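Local coordinates for protein glucoamylase (Thermoanaerobacterium thermosaccharolyticum, PDB 1LF6) that hydrolyses terminal alpha-1,4-linked glucose from the non-reducing ends of glucan chains, probably releasing it as beta-D-glucose, and belongs to glycosyl hydrolase family 15, at residues M303-S308 against A349-A354; E435-I440 against L652-A657. All blocks are in the same frame, centred on the assembly; numbering follows the deposited sequence.

Interaction 1 (M303-S308 against A349-A354); sequences MILKAS and ANAFIA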
ATOM      1  N   MET A 303       7.842   2.357  -9.458  1.00 16.53           N
ATOM      2  CA  MET A 303       7.650   0.930  -9.699  1.00 16.98           C
ATOM      3  C   MET A 303       6.595   0.404  -8.729  1.00 16.11           C
ATOM      4  O   MET A 303       5.716  -0.382  -9.106  1.00 15.04           O
ATOM      5  CB  MET A 303       8.960   0.165  -9.498  1.00 17.12           C
ATOM      6  CG  MET A 303      10.078   0.616 -10.429  1.00 21.91           C
ATOM      7  SD  MET A 303      11.548  -0.429 -10.380  1.00 23.28           S
ATOM      8  CE  MET A 303      11.412  -1.199 -11.890  1.00 27.65           C
ATOM      9  N   ILE A 304       6.689   0.842  -7.477  1.00 15.49           N
ATOM     10  CA  ILE A 304       5.735   0.426  -6.460  1.00 16.66           C
ATOM     11  C   ILE A 304       4.325   0.800  -6.910  1.00 16.66           C
ATOM     12  O   ILE A 304       3.404  -0.010  -6.808  1.00 17.70           O
ATOM     13  CB  ILE A 304       6.042   1.086  -5.089  1.00 17.71           C
ATOM     14  CG1 ILE A 304       7.310   0.476  -4.497  1.00 17.11           C
ATOM     15  CG2 ILE A 304       4.859   0.906  -4.133  1.00 14.03           C
ATOM     16  CD1 ILE A 304       7.730   1.100  -3.184  1.00 19.39           C
ATOM     17  N   LEU A 305       4.156   2.016  -7.424  1.00 18.33           N
ATOM     18  CA  LEU A 305       2.841   2.453  -7.891  1.00 18.86           C
ATOM     19  C   LEU A 305       2.425   1.580  -9.067  1.00 19.00           C
ATOM     20  O   LEU A 305       1.312   1.061  -9.116  1.00 18.74           O
ATOM     21  CB  LEU A 305       2.881   3.926  -8.323  1.00 18.01           C
ATOM     22  CG  LEU A 305       3.202   4.938  -7.217  1.00 21.03           C
ATOM     23  CD1 LEU A 305       3.146   6.347  -7.784  1.00 18.54           C
ATOM     24  CD2 LEU A 305       2.209   4.784  -6.056  1.00 18.33           C
ATOM     25  N   LYS A 306       3.344   1.416 -10.011  1.00 20.52           N
ATOM     26  CA  LYS A 306       3.097   0.605 -11.192  1.00 20.25           C
ATOM     27  C   LYS A 306       2.668  -0.803 -10.785  1.00 19.02           C
ATOM     28  O   LYS A 306       1.791  -1.399 -11.401  1.00 17.98           O
ATOM     29  CB  LYS A 306       4.370   0.536 -12.035  1.00 21.31           C
ATOM     30  CG  LYS A 306       4.156   0.863 -13.490  1.00 24.64           C
ATOM     31  CD  LYS A 306       3.303  -0.173 -14.159  1.00 24.14           C
ATOM     32  CE  LYS A 306       2.965   0.218 -15.589  1.00 19.22           C
ATOM     33  NZ  LYS A 306       2.171  -0.871 -16.198  1.00 17.98           N
ATOM     34  N   ALA A 307       3.296  -1.323  -9.737  1.00 19.28           N
ATOM     35  CA  ALA A 307       3.003  -2.663  -9.239  1.00 19.59           C
ATOM     36  C   ALA A 307       1.752  -2.739  -8.360  1.00 21.43           C
ATOM     37  O   ALA A 307       1.412  -3.815  -7.863  1.00 22.37           O
ATOM     38  CB  ALA A 307       4.206  -3.193  -8.463  1.00 18.01           C
ATOM     39  N   SER A 308       1.060  -1.615  -8.179  1.00 20.18           N
ATOM     40  CA  SER A 308      -0.137  -1.592  -7.328  1.00 20.06           C
ATOM     41  C   SER A 308      -1.455  -1.646  -8.096  1.00 18.64           C
ATOM     42  O   SER A 308      -2.529  -1.425  -7.529  1.00 15.27           O
ATOM     43  CB  SER A 308      -0.116  -0.352  -6.429  1.00 19.99           C
ATOM     44  OG  SER A 308       0.981  -0.405  -5.534  1.00 25.60           O
ATOM     45  N   ALA A 349      -2.355   8.869  -9.955  1.00 14.25           N
ATOM     46  CA  ALA A 349      -2.406   9.270 -11.353  1.00 16.14           C
ATOM     47  C   ALA A 349      -1.554  10.523 -11.593  1.00 17.54           C
ATOM     48  O   ALA A 349      -0.897  10.653 -12.630  1.00 18.96           O
ATOM     49  CB  ALA A 349      -3.837   9.527 -11.761  1.00 10.69           C
ATOM     50  N   ASN A 350      -1.565  11.447 -10.639  1.00 17.87           N
ATOM     51  CA  ASN A 350      -0.777  12.659 -10.782  1.00 18.76           C
ATOM     52  C   ASN A 350       0.718  12.348 -10.799  1.00 18.47           C
ATOM     53  O   ASN A 350       1.491  13.024 -11.489  1.00 17.92           O
ATOM     54  CB  ASN A 350      -1.103  13.654  -9.664  1.00 17.99           C
ATOM     55  CG  ASN A 350      -2.442  14.323  -9.871  1.00 21.30           C
ATOM     56  OD1 ASN A 350      -2.856  14.560 -11.008  1.00 21.13           O
ATOM     57  ND2 ASN A 350      -3.124  14.643  -8.777  1.00 17.24           N
ATOM     58  N   ALA A 351       1.126  11.329 -10.044  1.00 15.78           N
ATOM     59  CA  ALA A 351       2.532  10.930 -10.014  1.00 15.78           C
ATOM     60  C   ALA A 351       2.882  10.318 -11.373  1.00 16.58           C
ATOM     61  O   ALA A 351       3.930  10.608 -11.936  1.00 16.85           O
ATOM     62  CB  ALA A 351       2.770   9.914  -8.901  1.00 14.52           C
ATOM     63  N   PHE A 352       1.999   9.470 -11.899  1.00 16.76           N
ATOM     64  CA  PHE A 352       2.246   8.869 -13.204  1.00 18.16           C
ATOM     65  C   PHE A 352       2.390   9.973 -14.251  1.00 18.01           C
ATOM     66  O   PHE A 352       3.242   9.894 -15.128  1.00 18.98           O
ATOM     67  CB  PHE A 352       1.095   7.928 -13.602  1.00 15.67           C
ATOM     68  CG  PHE A 352       1.183   6.558 -12.982  1.00 14.53           C
ATOM     69  CD1 PHE A 352       2.334   5.788 -13.126  1.00 14.24           C
ATOM     70  CD2 PHE A 352       0.105   6.025 -12.279  1.00 13.62           C
ATOM     71  CE1 PHE A 352       2.414   4.501 -12.579  1.00 13.98           C
ATOM     72  CE2 PHE A 352       0.173   4.741 -11.729  1.00 13.17           C
ATOM     73  CZ  PHE A 352       1.328   3.980 -11.880  1.00 14.56           C
ATOM     74  N   ILE A 353       1.551  10.999 -14.156  1.00 19.11           N
ATOM     75  CA  ILE A 353       1.614  12.111 -15.098  1.00 20.07           C
ATOM     76  C   ILE A 353       2.964  12.803 -14.994  1.00 19.70           C
ATOM     77  O   ILE A 353       3.645  13.008 -15.997  1.00 20.62           O
ATOM     78  CB  ILE A 353       0.511  13.154 -14.830  1.00 20.52           C
ATOM     79  CG1 ILE A 353      -0.868  12.534 -15.078  1.00 21.84           C
ATOM     80  CG2 ILE A 353       0.711  14.371 -15.731  1.00 22.01           C
ATOM     81  CD1 ILE A 353      -1.064  12.037 -16.488  1.00 26.37           C
ATOM     82  N   ALA A 354       3.346  13.152 -13.769  1.00 19.01           N
ATOM     83  CA  ALA A 354       4.607  13.828 -13.514  1.00 18.95           C
ATOM     84  C   ALA A 354       5.806  13.015 -13.982  1.00 20.81           C
ATOM     85  O   ALA A 354       6.840  13.575 -14.364  1.00 21.58           O
ATOM     86  CB  ALA A 354       4.742  14.124 -12.030  1.00 18.53           C
TER
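Segments 303-308 and 349-354, on helices 296-306 and 342-355, come nearest in backbone at Leu305 and Phe352, whose CA atoms are 8.4 Å apart, and no hydrogen bond links them. The Phe352 ring reaches across this gap. Its CG lies anti to its own carbonyl carbon (chi1 -81°), and from there the ring extends to the end of helix 296-306, bringing CZ to 3.8 Å from the backbone N of Lys306. That nitrogen sits at the ring edge, near its plane, while Leu305 CB touches the same CZ at 3.9 Å. Lys306 bends at chi2; its CG passes 4.1 Å from Phe352 CE1, the two side chains crossing at about a right angle, and the amine end then leads away. Both helices belong to the (alpha/alpha) barrel of the family 15 catalytic domain, and a third, helix 653-668, touches Leu305 and Ala351 through Asn653 and Ala657. Leu305 meets Ala351 with one branch: CD1 rests 3.8 Å from its CB. Tyr283 and Ser360 each touch both Lys306 and Phe352. Where the chain leaves the helix, Ser308 OG turns back to donate to Ile304 O at 2.8 Å, tilted 33° from the carbonyl plane.

Interaction 2 (E435-I440 against L652-A657); sequences ERWEEI and LNWAHA
Arg436 meets the six-membered end of the Trp654 indole in the (alpha/alpha) barrel of this family 15 enzyme, where the loop before helix 445-464 faces the start of helix 653-668. The arginine NH2 comes to the indole edge, in the plane of the ring, 3.4 Å from Trp654 CZ2. Guanidinium and ring planes stand 77° apart; with the nitrogen at the edge, this is no cation-pi contact. Further back along the arginine, CD lies 4.1 Å from Trp654 CH2. Beside it the second tryptophan of the contact arrives obliquely, Trp437 CZ3 being 4.2 Å from Trp654 CZ3.

One shell out, with chi1 at 72°, Arg436 CG is tucked between the backbone N and the carbonyl carbon, which places it 4.1 Å above the plane of the Trp437 ring and over its centre; the chain then runs extended to NE. NH1 forms a salt bridge to Glu605 and NE bonds to Ser535 OG. With an alanine here, Glu605 would probably lose this mate, and the packing on the Trp437 face and the Trp654 edge would go. Trp437 NE1 bonds to Asp533, and Trp654 stacks on His347.

Arg436 and Trp437 are the middle residues of a type I turn from Glu435 to Glu438, the likely proton acceptor and proton donor by comparison with a close relative. The Glu435 carboxylate folds back over its own loop and also pairs with Arg504. Its OE2 accepts Trp437 N at 2.9 Å from above the carboxylate plane. OE1 takes two amides: Ile440 N at 3.2 Å, out of that plane on the side opposite Trp437 N, and Glu439 N at 2.9 Å, nearly straight at 168° and almost in line with the C-O bond.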
ATOM      1  N   GLU A 435     -14.942  14.230   5.338  1.00 16.55           N
ATOM      2  CA  GLU A 435     -13.780  14.837   4.715  1.00 15.94           C
ATOM      3  C   GLU A 435     -12.817  13.716   4.347  1.00 15.66           C
ATOM      4  O   GLU A 435     -13.151  12.541   4.522  1.00 14.55           O
ATOM      5  CB  GLU A 435     -13.138  15.862   5.655  1.00 15.39           C
ATOM      6  CG  GLU A 435     -13.206  15.511   7.141  1.00 14.73           C
ATOM      7  CD  GLU A 435     -12.530  14.185   7.472  1.00 14.28           C
ATOM      8  OE1 GLU A 435     -13.231  13.161   7.594  1.00 13.84           O
ATOM      9  OE2 GLU A 435     -11.294  14.170   7.606  1.00 13.89           O
ATOM     10  N   ARG A 436     -11.628  14.052   3.858  1.00 14.57           N
ATOM     11  CA  ARG A 436     -10.715  13.008   3.396  1.00 14.02           C
ATOM     12  C   ARG A 436     -10.210  11.949   4.384  1.00 15.61           C
ATOM     13  O   ARG A 436      -9.705  10.914   3.963  1.00 15.88           O
ATOM     14  CB  ARG A 436      -9.539  13.637   2.640  1.00 12.17           C
ATOM     15  CG  ARG A 436      -8.528  14.392   3.461  1.00 15.66           C
ATOM     16  CD  ARG A 436      -7.448  14.939   2.531  1.00 14.97           C
ATOM     17  NE  ARG A 436      -6.316  15.533   3.236  1.00 13.19           N
ATOM     18  CZ  ARG A 436      -5.177  15.881   2.647  1.00 15.12           C
ATOM     19  NH1 ARG A 436      -4.190  16.411   3.357  1.00 13.04           N
ATOM     20  NH2 ARG A 436      -5.024  15.695   1.343  1.00 11.95           N
ATOM     21  N   TRP A 437     -10.340  12.183   5.686  1.00 14.83           N
ATOM     22  CA  TRP A 437      -9.900  11.175   6.639  1.00 14.40           C
ATOM     23  C   TRP A 437     -11.045  10.176   6.861  1.00 14.28           C
ATOM     24  O   TRP A 437     -10.909   9.214   7.616  1.00 16.44           O
ATOM     25  CB  TRP A 437      -9.474  11.820   7.958  1.00 13.10           C
ATOM     26  CG  TRP A 437      -8.319  12.795   7.817  1.00 15.92           C
ATOM     27  CD1 TRP A 437      -8.177  13.988   8.467  1.00 15.94           C
ATOM     28  CD2 TRP A 437      -7.158  12.660   6.975  1.00 14.44           C
ATOM     29  NE1 TRP A 437      -7.009  14.608   8.079  1.00 16.37           N
ATOM     30  CE2 TRP A 437      -6.365  13.815   7.166  1.00 16.30           C
ATOM     31  CE3 TRP A 437      -6.713  11.677   6.079  1.00 13.13           C
ATOM     32  CZ2 TRP A 437      -5.151  14.017   6.495  1.00 14.94           C
ATOM     33  CZ3 TRP A 437      -5.501  11.880   5.407  1.00 15.43           C
ATOM     34  CH2 TRP A 437      -4.737  13.041   5.621  1.00 14.44           C
ATOM     35  N   GLU A 438     -12.169  10.427   6.188  1.00 14.27           N
ATOM     36  CA  GLU A 438     -13.354   9.563   6.236  1.00 14.97           C
ATOM     37  C   GLU A 438     -13.994   9.431   7.614  1.00 15.19           C
ATOM     38  O   GLU A 438     -14.511   8.363   7.958  1.00 17.28           O
ATOM     39  CB  GLU A 438     -12.980   8.170   5.736  1.00 13.82           C
ATOM     40  CG  GLU A 438     -12.096   8.172   4.499  1.00 17.02           C
ATOM     41  CD  GLU A 438     -11.912   6.787   3.921  1.00 18.30           C
ATOM     42  OE1 GLU A 438     -11.099   6.007   4.463  1.00 20.57           O
ATOM     43  OE2 GLU A 438     -12.603   6.470   2.931  1.00 16.30           O
ATOM     44  N   GLU A 439     -13.995  10.507   8.392  1.00 13.63           N
ATOM     45  CA  GLU A 439     -14.524  10.429   9.752  1.00 14.86           C
ATOM     46  C   GLU A 439     -15.653  11.365  10.152  1.00 15.43           C
ATOM     47  O   GLU A 439     -16.477  11.021  10.997  1.00 19.24           O
ATOM     48  CB  GLU A 439     -13.365  10.625  10.737  1.00 12.45           C
ATOM     49  CG  GLU A 439     -12.150   9.764  10.411  1.00 11.91           C
ATOM     50  CD  GLU A 439     -10.939  10.105  11.263  1.00 11.70           C
ATOM     51  OE1 GLU A 439     -10.721  11.303  11.541  1.00 13.03           O
ATOM     52  OE2 GLU A 439     -10.192   9.177  11.634  1.00 12.49           O
ATOM     53  N   ILE A 440     -15.708  12.543   9.555  1.00 16.35           N
ATOM     54  CA  ILE A 440     -16.724  13.501   9.958  1.00 14.81           C
ATOM     55  C   ILE A 440     -17.209  14.353   8.797  1.00 15.67           C
ATOM     56  O   ILE A 440     -16.475  14.567   7.827  1.00 14.98           O
ATOM     57  CB  ILE A 440     -16.149  14.411  11.058  1.00 15.85           C
ATOM     58  CG1 ILE A 440     -17.229  15.335  11.618  1.00 17.22           C
ATOM     59  CG2 ILE A 440     -14.961  15.194  10.503  1.00 14.80           C
ATOM     60  CD1 ILE A 440     -16.755  16.115  12.835  1.00 21.10           C
ATOM     61  N   LEU A 652       2.603   3.145   1.581  1.00 20.10           N
ATOM     62  CA  LEU A 652       1.384   3.942   1.414  1.00 18.61           C
ATOM     63  C   LEU A 652       1.563   4.576   0.043  1.00 17.01           C
ATOM     64  O   LEU A 652       2.347   5.513  -0.126  1.00 18.58           O
ATOM     65  CB  LEU A 652       1.254   5.033   2.490  1.00 18.24           C
ATOM     66  CG  LEU A 652      -0.045   5.850   2.424  1.00 20.61           C
ATOM     67  CD1 LEU A 652      -1.236   4.942   2.714  1.00 21.50           C
ATOM     68  CD2 LEU A 652      -0.019   6.988   3.424  1.00 21.50           C
ATOM     69  N   ASN A 653       0.847   4.045  -0.940  1.00 16.23           N
ATOM     70  CA  ASN A 653       0.961   4.514  -2.313  1.00 15.33           C
ATOM     71  C   ASN A 653       0.790   6.014  -2.506  1.00 15.29           C
ATOM     72  O   ASN A 653       1.505   6.624  -3.299  1.00 15.96           O
ATOM     73  CB  ASN A 653      -0.005   3.729  -3.203  1.00 16.39           C
ATOM     74  CG  ASN A 653       0.367   2.253  -3.290  1.00 18.47           C
ATOM     75  OD1 ASN A 653       1.533   1.887  -3.100  1.00 18.63           O
ATOM     76  ND2 ASN A 653      -0.608   1.405  -3.588  1.00 17.09           N
ATOM     77  N   TRP A 654      -0.144   6.608  -1.776  1.00 14.20           N
ATOM     78  CA  TRP A 654      -0.378   8.041  -1.859  1.00 14.39           C
ATOM     79  C   TRP A 654       0.877   8.813  -1.417  1.00 15.61           C
ATOM     80  O   TRP A 654       1.225   9.848  -2.009  1.00 16.32           O
ATOM     81  CB  TRP A 654      -1.589   8.391  -0.986  1.00 13.36           C
ATOM     82  CG  TRP A 654      -2.002   9.829  -0.973  1.00 12.77           C
ATOM     83  CD1 TRP A 654      -1.465  10.860  -1.695  1.00 12.54           C
ATOM     84  CD2 TRP A 654      -3.024  10.402  -0.154  1.00 12.75           C
ATOM     85  NE1 TRP A 654      -2.089  12.043  -1.369  1.00 13.25           N
ATOM     86  CE2 TRP A 654      -3.050  11.789  -0.425  1.00 12.88           C
ATOM     87  CE3 TRP A 654      -3.922   9.878   0.786  1.00 11.27           C
ATOM     88  CZ2 TRP A 654      -3.941  12.657   0.214  1.00 14.02           C
ATOM     89  CZ3 TRP A 654      -4.803  10.738   1.421  1.00 11.21           C
ATOM     90  CH2 TRP A 654      -4.807  12.114   1.132  1.00 12.38           C
ATOM     91  N   ALA A 655       1.565   8.309  -0.395  1.00 13.55           N
ATOM     92  CA  ALA A 655       2.771   8.969   0.094  1.00 14.35           C
ATOM     93  C   ALA A 655       3.905   8.889  -0.936  1.00 15.18           C
ATOM     94  O   ALA A 655       4.677   9.832  -1.101  1.00 14.62           O
ATOM     95  CB  ALA A 655       3.212   8.343   1.408  1.00 14.34           C
ATOM     96  N   HIS A 656       4.014   7.758  -1.619  1.00 14.42           N
ATOM     97  CA  HIS A 656       5.042   7.606  -2.640  1.00 15.61           C
ATOM     98  C   HIS A 656       4.724   8.515  -3.818  1.00 15.41           C
ATOM     99  O   HIS A 656       5.625   9.078  -4.440  1.00 15.81           O
ATOM    100  CB  HIS A 656       5.139   6.144  -3.080  1.00 14.57           C
ATOM    101  CG  HIS A 656       5.983   5.308  -2.168  1.00 16.96           C
ATOM    102  ND1 HIS A 656       7.360   5.381  -2.162  1.00 17.67           N
ATOM    103  CD2 HIS A 656       5.648   4.453  -1.175  1.00 16.46           C
ATOM    104  CE1 HIS A 656       7.836   4.610  -1.199  1.00 16.34           C
ATOM    105  NE2 HIS A 656       6.818   4.036  -0.584  1.00 16.38           N
ATOM    106  N   ALA A 657       3.435   8.664  -4.109  1.00 15.38           N
ATOM    107  CA  ALA A 657       2.997   9.524  -5.196  1.00 15.60           C
ATOM    108  C   ALA A 657       3.331  10.963  -4.816  1.00 16.28           C
ATOM    109  O   ALA A 657       3.797  11.749  -5.646  1.00 17.97           O
ATOM    110  CB  ALA A 657       1.492   9.363  -5.421  1.00 14.12           C
TER

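How the interactions relate
The centres of interactions 1 and 2 lie 16 Å apart, and the start of helix 653-668 joins them. Segment 652-657 presents Trp654 to loop 435-440, while Asn653 and Ala657 pack on the helices of interaction 1. There Leu305 CD2 is 3.4 Å from Asn653 O, and Ala351 CB is 3.7 Å from Ala657 CA, so one helix touches both segments of interaction 1. Interaction 2 holds the probable catalytic pair, Glu435 and Glu438, and the side chain of Trp437 is about 12 Å from that of Trp325, a likely substrate-binding residue. Interaction 1 lies away from these sites, where helices 296-306 and 342-355 pack together.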